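PDB 5YY3: cyclopenase asqI from Emericella nidulans, which catalyses the zinc-dependent ring contraction of 4'-methoxycyclopenin to 4'-methoxyviridicatin, with loss of methyl isocyanate, in aspoquinolone biosynthesis. Local coordinates for residues P486-R492 and D511-L517; E421-S425 and Q472-R478. All coordinates share one frame; numbering follows the deposited sequence.

Interaction 1 of 2, residues P486-R492 and D511-L517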
ATOM      1  N   PRO A 486      -1.403 -54.569 -25.588  1.00 39.70           N
ATOM      2  CA  PRO A 486      -0.938 -53.351 -24.910  1.00 39.82           C
ATOM      3  C   PRO A 486      -1.825 -52.965 -23.725  1.00 39.34           C
ATOM      4  O   PRO A 486      -3.015 -53.288 -23.728  1.00 40.63           O
ATOM      5  CB  PRO A 486      -1.019 -52.272 -26.006  1.00 38.83           C
ATOM      6  CG  PRO A 486      -1.219 -53.000 -27.287  1.00 40.43           C
ATOM      7  CD  PRO A 486      -1.926 -54.272 -26.932  1.00 40.67           C
ATOM      8  N   GLN A 487      -1.248 -52.300 -22.726  1.00 38.43           N
ATOM      9  CA  GLN A 487      -2.036 -51.654 -21.674  1.00 36.21           C
ATOM     10  C   GLN A 487      -2.221 -50.185 -22.013  1.00 38.38           C
ATOM     11  O   GLN A 487      -1.241 -49.453 -22.181  1.00 35.69           O
ATOM     12  CB  GLN A 487      -1.364 -51.781 -20.312  1.00 37.52           C
ATOM     13  CG  GLN A 487      -2.201 -51.230 -19.176  1.00 32.44           C
ATOM     14  CD  GLN A 487      -1.601 -51.559 -17.822  1.00 29.81           C
ATOM     15  OE1 GLN A 487      -0.444 -51.948 -17.734  1.00 35.11           O
ATOM     16  NE2 GLN A 487      -2.390 -51.428 -16.769  1.00 27.57           N
ATOM     17  N   THR A 488      -3.469 -49.752 -22.126  1.00 35.06           N
ATOM     18  CA  THR A 488      -3.746 -48.358 -22.407  1.00 34.90           C
ATOM     19  C   THR A 488      -4.374 -47.667 -21.210  1.00 32.92           C
ATOM     20  O   THR A 488      -5.371 -48.119 -20.689  1.00 31.44           O
ATOM     21  CB  THR A 488      -4.658 -48.216 -23.610  1.00 38.91           C
ATOM     22  OG1 THR A 488      -3.912 -48.558 -24.784  1.00 44.05           O
ATOM     23  CG2 THR A 488      -5.166 -46.771 -23.735  1.00 38.94           C
ATOM     24  N   LEU A 489      -3.771 -46.572 -20.770  1.00 36.68           N
ATOM     25  CA  LEU A 489      -4.279 -45.822 -19.623  1.00 34.77           C
ATOM     26  C   LEU A 489      -4.224 -44.329 -19.918  1.00 27.25           C
ATOM     27  O   LEU A 489      -3.645 -43.907 -20.908  1.00 27.93           O
ATOM     28  CB  LEU A 489      -3.479 -46.172 -18.367  1.00 27.53           C
ATOM     29  CG  LEU A 489      -1.998 -45.890 -18.580  1.00 31.39           C
ATOM     30  CD1 LEU A 489      -1.538 -44.650 -17.823  1.00 30.71           C
ATOM     31  CD2 LEU A 489      -1.146 -47.112 -18.257  1.00 34.31           C
ATOM     32  N   THR A 490      -4.857 -43.543 -19.067  1.00 26.05           N
ATOM     33  CA  THR A 490      -4.882 -42.099 -19.248  1.00 27.33           C
ATOM     34  C   THR A 490      -4.275 -41.416 -18.024  1.00 26.57           C
ATOM     35  O   THR A 490      -4.624 -41.736 -16.881  1.00 24.61           O
ATOM     36  CB  THR A 490      -6.318 -41.579 -19.487  1.00 28.16           C
ATOM     37  OG1 THR A 490      -6.830 -42.126 -20.706  1.00 35.63           O
ATOM     38  CG2 THR A 490      -6.344 -40.038 -19.580  1.00 28.33           C
ATOM     39  N   LEU A 491      -3.335 -40.505 -18.280  1.00 26.68           N
ATOM     40  CA  LEU A 491      -2.682 -39.727 -17.226  1.00 25.54           C
ATOM     41  C   LEU A 491      -3.378 -38.380 -17.114  1.00 27.38           C
ATOM     42  O   LEU A 491      -3.523 -37.668 -18.113  1.00 25.87           O
ATOM     43  CB  LEU A 491      -1.194 -39.530 -17.522  1.00 23.86           C
ATOM     44  CG  LEU A 491      -0.303 -40.768 -17.519  1.00 22.24           C
ATOM     45  CD1 LEU A 491       1.106 -40.366 -17.839  1.00 22.03           C
ATOM     46  CD2 LEU A 491      -0.365 -41.468 -16.170  1.00 24.50           C
ATOM     47  N   ARG A 492      -3.811 -38.037 -15.903  1.00 23.19           N
ATOM     48  CA  ARG A 492      -4.515 -36.785 -15.676  1.00 24.85           C
ATOM     49  C   ARG A 492      -3.732 -35.881 -14.733  1.00 24.51           C
ATOM     50  O   ARG A 492      -3.527 -36.222 -13.561  1.00 24.97           O
ATOM     51  CB  ARG A 492      -5.911 -37.055 -15.111  1.00 26.80           C
ATOM     52  CG  ARG A 492      -6.707 -38.030 -15.939  1.00 24.03           C
ATOM     53  CD  ARG A 492      -7.967 -38.437 -15.227  1.00 27.02           C
ATOM     54  NE  ARG A 492      -8.753 -39.327 -16.062  1.00 29.83           N
ATOM     55  CZ  ARG A 492      -9.697 -38.923 -16.896  1.00 32.14           C
ATOM     56  NH1 ARG A 492      -9.986 -37.633 -16.988  1.00 29.02           N
ATOM     57  NH2 ARG A 492     -10.353 -39.812 -17.628  1.00 35.10           N
ATOM     58  N   ASP A 511      -3.432 -31.080 -17.985  1.00 22.05           N
ATOM     59  CA  ASP A 511      -3.229 -32.036 -19.068  1.00 25.08           C
ATOM     60  C   ASP A 511      -3.979 -33.334 -18.844  1.00 24.76           C
ATOM     61  O   ASP A 511      -4.305 -33.702 -17.708  1.00 22.34           O
ATOM     62  CB  ASP A 511      -1.741 -32.355 -19.246  1.00 23.36           C
ATOM     63  CG  ASP A 511      -1.389 -32.709 -20.682  1.00 22.66           C
ATOM     64  OD1 ASP A 511      -2.319 -32.854 -21.512  1.00 25.36           O
ATOM     65  OD2 ASP A 511      -0.183 -32.838 -20.978  1.00 23.10           O
ATOM     66  N   ARG A 512      -4.227 -34.017 -19.957  1.00 27.78           N
ATOM     67  CA  ARG A 512      -4.831 -35.348 -19.992  1.00 31.17           C
ATOM     68  C   ARG A 512      -4.194 -36.100 -21.152  1.00 33.04           C
ATOM     69  O   ARG A 512      -4.282 -35.645 -22.295  1.00 29.56           O
ATOM     70  CB  ARG A 512      -6.343 -35.269 -20.181  1.00 32.69           C
ATOM     71  CG  ARG A 512      -7.054 -36.545 -19.830  1.00 33.69           C
ATOM     72  CD  ARG A 512      -8.321 -36.722 -20.644  1.00 42.91           C
ATOM     73  NE  ARG A 512      -9.233 -35.584 -20.528  1.00 52.91           N
ATOM     74  CZ  ARG A 512      -9.791 -34.966 -21.564  1.00 50.30           C
ATOM     75  NH1 ARG A 512      -9.536 -35.378 -22.801  1.00 53.44           N
ATOM     76  NH2 ARG A 512     -10.611 -33.944 -21.363  1.00 52.76           N
ATOM     77  N   ALA A 513      -3.535 -37.224 -20.881  1.00 25.83           N
ATOM     78  CA  ALA A 513      -2.774 -37.883 -21.934  1.00 32.56           C
ATOM     79  C   ALA A 513      -2.833 -39.399 -21.862  1.00 32.19           C
ATOM     80  O   ALA A 513      -2.653 -40.008 -20.801  1.00 31.21           O
ATOM     81  CB  ALA A 513      -1.332 -37.422 -21.900  1.00 30.07           C
ATOM     82  N   THR A 514      -3.075 -39.999 -23.018  1.00 34.98           N
ATOM     83  CA  THR A 514      -3.108 -41.446 -23.143  1.00 33.50           C
ATOM     84  C   THR A 514      -1.690 -42.010 -23.135  1.00 35.92           C
ATOM     85  O   THR A 514      -0.782 -41.463 -23.751  1.00 34.13           O
ATOM     86  CB  THR A 514      -3.850 -41.867 -24.422  1.00 36.41           C
ATOM     87  OG1 THR A 514      -5.243 -41.561 -24.270  1.00 33.95           O
ATOM     88  CG2 THR A 514      -3.698 -43.356 -24.675  1.00 34.78           C
ATOM     89  N   VAL A 515      -1.489 -43.088 -22.395  1.00 33.44           N
ATOM     90  CA  VAL A 515      -0.220 -43.783 -22.457  1.00 33.83           C
ATOM     91  C   VAL A 515      -0.491 -45.224 -22.847  1.00 34.70           C
ATOM     92  O   VAL A 515      -1.454 -45.826 -22.384  1.00 35.89           O
ATOM     93  CB  VAL A 515       0.530 -43.713 -21.121  1.00 32.18           C
ATOM     94  CG1 VAL A 515       1.778 -44.566 -21.163  1.00 35.22           C
ATOM     95  CG2 VAL A 515       0.895 -42.273 -20.827  1.00 34.88           C
ATOM     96  N   GLN A 516       0.348 -45.769 -23.714  1.00 33.57           N
ATOM     97  CA  GLN A 516       0.221 -47.163 -24.091  1.00 37.11           C
ATOM     98  C   GLN A 516       1.482 -47.918 -23.676  1.00 41.52           C
ATOM     99  O   GLN A 516       2.592 -47.562 -24.084  1.00 36.16           O
ATOM    100  CB  GLN A 516      -0.021 -47.289 -25.596  1.00 37.38           C
ATOM    101  CG  GLN A 516      -0.481 -48.664 -26.020  1.00 45.62           C
ATOM    102  CD  GLN A 516      -0.481 -48.839 -27.533  1.00 52.71           C
ATOM    103  OE1 GLN A 516      -1.540 -48.826 -28.165  1.00 48.16           O
ATOM    104  NE2 GLN A 516       0.714 -49.018 -28.122  1.00 45.70           N
ATOM    105  N   LEU A 517       1.316 -48.943 -22.847  1.00 38.03           N
ATOM    106  CA  LEU A 517       2.452 -49.753 -22.429  1.00 37.23           C
ATOM    107  C   LEU A 517       2.485 -51.062 -23.210  1.00 40.83           C
ATOM    108  O   LEU A 517       1.446 -51.647 -23.526  1.00 41.42           O
ATOM    109  CB  LEU A 517       2.406 -50.030 -20.920  1.00 35.39           C
ATOM    110  CG  LEU A 517       2.337 -48.802 -20.005  1.00 35.19           C
ATOM    111  CD1 LEU A 517       2.425 -49.212 -18.545  1.00 28.66           C
ATOM    112  CD2 LEU A 517       3.428 -47.793 -20.365  1.00 33.92           C
TER
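Leu491 and Val515 meet on the inner face of a beta hairpin made by strands 487-497 and 508-517, part of the immunoglobulin-like domain that this tyrosinase-family enzyme shares with hemocyanins. The two side chains cross at a slant, and the CD1 methyl of Leu491 rests 3.6 Å from CG2 of Val515. Next along this face, Leu489 lies alongside Val515, pointing the same way; its CG is held between its own backbone N and carbonyl carbon (chi1 57°), and from there CD1 reaches CB of Val515 at 4.0 Å while CD2 turns to CD1 of Leu517. The resulting apolar row faces strand 461-475, where Trp469 and Val471 pack on Leu491 and Val473 on Leu517. Gln487 runs beside Leu517 on the same face, and its buried amide is satisfied beyond the hairpin by Ser475 OG and the carbonyl of Glu421.

Three antiparallel hydrogen-bonded pairs, Gln487-Leu517, Leu489-Val515 and Leu491-Ala513, set the register of the two strands with six backbone bonds. The bond from Leu491 N to Ala513 O is 2.7 Å long and almost straight at the hydrogen, 177°.

The other face is more polar. At the open end of the hairpin, Pro486 CB and Thr488 OG1 both lie 3.6 Å from CG of Gln516. Further along, Thr490 turns its CG2 methyl to CG of Arg512, also at 3.6 Å, while its hydroxyl bonds to Asp582. Arg492 is extended from CG to NE and carries its guanidinium to salt bridges with Asp598 and Asp582; Asp598 also makes a long, weak ion pair with NE of Arg512, which probably eases the closeness of the two arginines. The CG2 methyl of Thr490 sits above one face of the Arg492 guanidinium, 4.1 Å from its plane and displaced toward the rim.

Interaction 2 of 2, residues E421-S425 and Q472-R478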
ATOM      1  N   GLU A 421      -4.144 -50.132 -13.723  1.00 36.06           N
ATOM      2  CA  GLU A 421      -3.265 -51.091 -13.069  1.00 30.45           C
ATOM      3  C   GLU A 421      -1.820 -50.717 -13.376  1.00 35.54           C
ATOM      4  O   GLU A 421      -1.143 -51.308 -14.233  1.00 33.27           O
ATOM      5  CB  GLU A 421      -3.583 -52.515 -13.516  1.00 36.25           C
ATOM      6  CG  GLU A 421      -4.655 -53.225 -12.677  1.00 36.77           C
ATOM      7  CD  GLU A 421      -5.221 -54.446 -13.387  1.00 46.46           C
ATOM      8  OE1 GLU A 421      -5.984 -54.253 -14.358  1.00 54.19           O
ATOM      9  OE2 GLU A 421      -4.900 -55.593 -12.992  1.00 52.53           O
ATOM     10  N   VAL A 422      -1.344 -49.734 -12.636  1.00 28.56           N
ATOM     11  CA  VAL A 422      -0.088 -49.103 -12.949  1.00 31.06           C
ATOM     12  C   VAL A 422       0.469 -48.484 -11.674  1.00 29.19           C
ATOM     13  O   VAL A 422      -0.278 -48.177 -10.746  1.00 27.82           O
ATOM     14  CB  VAL A 422      -0.306 -48.064 -14.083  1.00 34.46           C
ATOM     15  CG1 VAL A 422       0.143 -46.647 -13.685  1.00 30.87           C
ATOM     16  CG2 VAL A 422       0.339 -48.537 -15.347  1.00 26.22           C
ATOM     17  N   VAL A 423       1.784 -48.342 -11.600  1.00 31.77           N
ATOM     18  CA  VAL A 423       2.382 -47.618 -10.490  1.00 26.94           C
ATOM     19  C   VAL A 423       3.001 -46.356 -11.030  1.00 27.58           C
ATOM     20  O   VAL A 423       3.861 -46.429 -11.917  1.00 31.69           O
ATOM     21  CB  VAL A 423       3.455 -48.449  -9.759  1.00 31.05           C
ATOM     22  CG1 VAL A 423       4.219 -47.578  -8.763  1.00 28.07           C
ATOM     23  CG2 VAL A 423       2.818 -49.648  -9.056  1.00 28.63           C
ATOM     24  N   LEU A 424       2.556 -45.205 -10.519  1.00 23.31           N
ATOM     25  CA  LEU A 424       3.146 -43.920 -10.888  1.00 23.20           C
ATOM     26  C   LEU A 424       4.201 -43.491  -9.885  1.00 22.67           C
ATOM     27  O   LEU A 424       4.066 -43.729  -8.685  1.00 24.21           O
ATOM     28  CB  LEU A 424       2.079 -42.813 -10.984  1.00 24.44           C
ATOM     29  CG  LEU A 424       1.037 -42.874 -12.104  1.00 27.00           C
ATOM     30  CD1 LEU A 424       0.244 -41.559 -12.224  1.00 22.15           C
ATOM     31  CD2 LEU A 424       1.692 -43.241 -13.429  1.00 24.80           C
ATOM     32  N   SER A 425       5.236 -42.821 -10.374  1.00 22.99           N
ATOM     33  CA  SER A 425       6.260 -42.265  -9.491  1.00 27.23           C
ATOM     34  C   SER A 425       6.993 -41.147 -10.205  1.00 26.47           C
ATOM     35  O   SER A 425       6.867 -40.989 -11.419  1.00 29.80           O
ATOM     36  CB  SER A 425       7.256 -43.342  -9.041  1.00 23.25           C
ATOM     37  OG  SER A 425       8.119 -43.688 -10.107  1.00 29.10           O
ATOM     38  N   GLN A 472       6.843 -41.213 -14.185  1.00 26.10           N
ATOM     39  CA  GLN A 472       7.276 -42.569 -14.410  1.00 27.34           C
ATOM     40  C   GLN A 472       6.080 -43.501 -14.260  1.00 27.67           C
ATOM     41  O   GLN A 472       5.311 -43.402 -13.295  1.00 24.96           O
ATOM     42  CB  GLN A 472       8.391 -42.920 -13.441  1.00 27.08           C
ATOM     43  CG  GLN A 472       9.157 -44.162 -13.786  1.00 36.65           C
ATOM     44  CD  GLN A 472      10.343 -44.364 -12.852  1.00 39.18           C
ATOM     45  OE1 GLN A 472      11.117 -43.426 -12.599  1.00 36.82           O
ATOM     46  NE2 GLN A 472      10.478 -45.578 -12.317  1.00 40.90           N
ATOM     47  N   VAL A 473       5.912 -44.392 -15.236  1.00 27.30           N
ATOM     48  CA  VAL A 473       4.790 -45.323 -15.241  1.00 24.31           C
ATOM     49  C   VAL A 473       5.298 -46.762 -15.362  1.00 31.87           C
ATOM     50  O   VAL A 473       6.086 -47.082 -16.262  1.00 28.42           O
ATOM     51  CB  VAL A 473       3.823 -45.018 -16.402  1.00 25.68           C
ATOM     52  CG1 VAL A 473       2.578 -45.894 -16.321  1.00 23.53           C
ATOM     53  CG2 VAL A 473       3.475 -43.522 -16.450  1.00 21.23           C
ATOM     54  N   LYS A 474       4.849 -47.633 -14.465  1.00 32.73           N
ATOM     55  CA  LYS A 474       5.219 -49.043 -14.545  1.00 28.16           C
ATOM     56  C   LYS A 474       3.996 -49.927 -14.360  1.00 30.36           C
ATOM     57  O   LYS A 474       3.188 -49.718 -13.453  1.00 33.01           O
ATOM     58  CB  LYS A 474       6.286 -49.398 -13.507  1.00 33.17           C
ATOM     59  CG  LYS A 474       6.796 -50.836 -13.635  1.00 31.53           C
ATOM     60  CD  LYS A 474       7.962 -51.097 -12.703  1.00 36.57           C
ATOM     61  CE  LYS A 474       8.472 -52.532 -12.832  1.00 38.05           C
ATOM     62  NZ  LYS A 474       9.064 -52.978 -11.551  1.00 41.58           N
ATOM     63  N   SER A 475       3.858 -50.931 -15.216  1.00 33.59           N
ATOM     64  CA  SER A 475       2.643 -51.718 -15.197  1.00 31.40           C
ATOM     65  C   SER A 475       2.586 -52.623 -13.987  1.00 30.79           C
ATOM     66  O   SER A 475       3.596 -52.964 -13.381  1.00 39.81           O
ATOM     67  CB  SER A 475       2.494 -52.541 -16.470  1.00 30.18           C
ATOM     68  OG  SER A 475       1.305 -53.314 -16.417  1.00 31.49           O
ATOM     69  N   CYS A 476       1.365 -53.036 -13.697  1.00 32.63           N
ATOM     70  CA  CYS A 476       0.959 -53.614 -12.437  1.00 35.49           C
ATOM     71  C   CYS A 476      -0.074 -54.716 -12.794  1.00 37.79           C
ATOM     72  O   CYS A 476      -0.482 -55.533 -11.961  1.00 39.76           O
ATOM     73  CB  CYS A 476       0.407 -52.473 -11.551  1.00 33.83           C
ATOM     74  SG  CYS A 476      -0.554 -52.843 -10.091  1.00 51.22           S
ATOM     75  N   ARG A 477      -0.451 -54.719 -14.077  1.00 32.57           N
ATOM     76  CA  ARG A 477      -1.448 -55.622 -14.675  1.00 37.08           C
ATOM     77  C   ARG A 477      -1.031 -57.097 -14.567  1.00 41.59           C
ATOM     78  O   ARG A 477       0.156 -57.421 -14.718  1.00 38.40           O
ATOM     79  CB  ARG A 477      -1.652 -55.234 -16.151  1.00 31.45           C
ATOM     80  CG  ARG A 477      -3.003 -55.599 -16.753  1.00 34.03           C
ATOM     81  CD  ARG A 477      -3.127 -55.132 -18.223  1.00 30.60           C
ATOM     82  NE  ARG A 477      -2.371 -55.993 -19.141  1.00 38.53           N
ATOM     83  CZ  ARG A 477      -2.418 -55.912 -20.469  1.00 36.41           C
ATOM     84  NH1 ARG A 477      -3.185 -55.008 -21.061  1.00 39.87           N
ATOM     85  NH2 ARG A 477      -1.700 -56.747 -21.209  1.00 36.00           N
ATOM     86  N   ARG A 478      -1.996 -57.989 -14.319  1.00 42.69           N
ATOM     87  CA  ARG A 478      -1.694 -59.414 -14.096  1.00 43.37           C
ATOM     88  C   ARG A 478      -0.995 -60.061 -15.298  1.00 41.91           C
ATOM     89  O   ARG A 478       0.061 -60.685 -15.154  1.00 42.03           O
ATOM     90  CB  ARG A 478      -2.973 -60.181 -13.739  1.00 48.81           C
ATOM     91  CG  ARG A 478      -3.055 -60.577 -12.261  1.00 52.39           C
ATOM     92  CD  ARG A 478      -4.494 -60.710 -11.773  1.00 60.00           C
ATOM     93  NE  ARG A 478      -5.220 -59.436 -11.802  1.00 57.36           N
ATOM     94  CZ  ARG A 478      -6.481 -59.296 -12.214  1.00 62.78           C
ATOM     95  NH1 ARG A 478      -7.169 -60.350 -12.646  1.00 60.24           N
ATOM     96  NH2 ARG A 478      -7.057 -58.099 -12.199  1.00 65.47           N
TER
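Glu421 reaches along the loop that follows strand 461-475, its CB packing against the backbone of Arg477. With CG anti to the carbonyl carbon (chi1 -89°) and the chain extended beyond it, OE2 arrives 3.4 Å from NH2 of Arg478. This is a long salt bridge with a weak hydrogen bond, and the carboxylate and guanidinium planes are turned 34° apart. The carbonyl O of Glu421 takes a weak bond from Cys476 N and a second hydrogen bond, not marked by that weakness, from NE2 of Gln487. Nearby, Ser475 OG, also bonded to Gln487 OE1, accepts from Arg477 N in an ST turn that bends the chain as it leaves the strand, and Arg477 then sends its guanidinium to the carbonyls of Asn485 and Pro486.

At Val422 the strand proper begins. Its CG2 and CG1 methyls both touch CG1 of Val473, the nearer at 3.6 Å, on the face that looks into the immunoglobulin-like sandwich. Here strand 422-431 pairs antiparallel with 461-475, and Leu517 of strand 508-517 packs on Val422. Val423 looks to the outer face; its N donates to Lys474 O at 2.7 Å, and its O accepts Lys474 N in return. Leu424 is back on the inner face, lying alongside Val473 and pointing the same way, so that Leu424 CD2 comes to 3.5 Å from Val473 CG2. Leu491 and Ala579 adjoin the same leucine. Ser425 and Gln472 form the next hydrogen-bonded pair, and Ser425 OG sits 3.4 Å from CB of Gln472.

In the fold
Both contacts belong to the immunoglobulin-like domain, on the same side of the chain's centre and away from the zinc-binding histidines, and their centres are 11 Å apart. They come in series along the chain: interaction 2 closes at Arg478, and interaction 1 opens at Pro486. Strands 461-475 and 487-497 are thus consecutive, joined by the loop 476-486, and all four strands belong to one curled mixed sheet. The two strand pairs face one another across the domain core, where Leu489 CD2 packs 3.6 Å from Val422 CG2. At the end near that loop, the buried Gln487 amide probably bonds to both segments of interaction 2, tying the two pairs together by polar as well as apolar contacts.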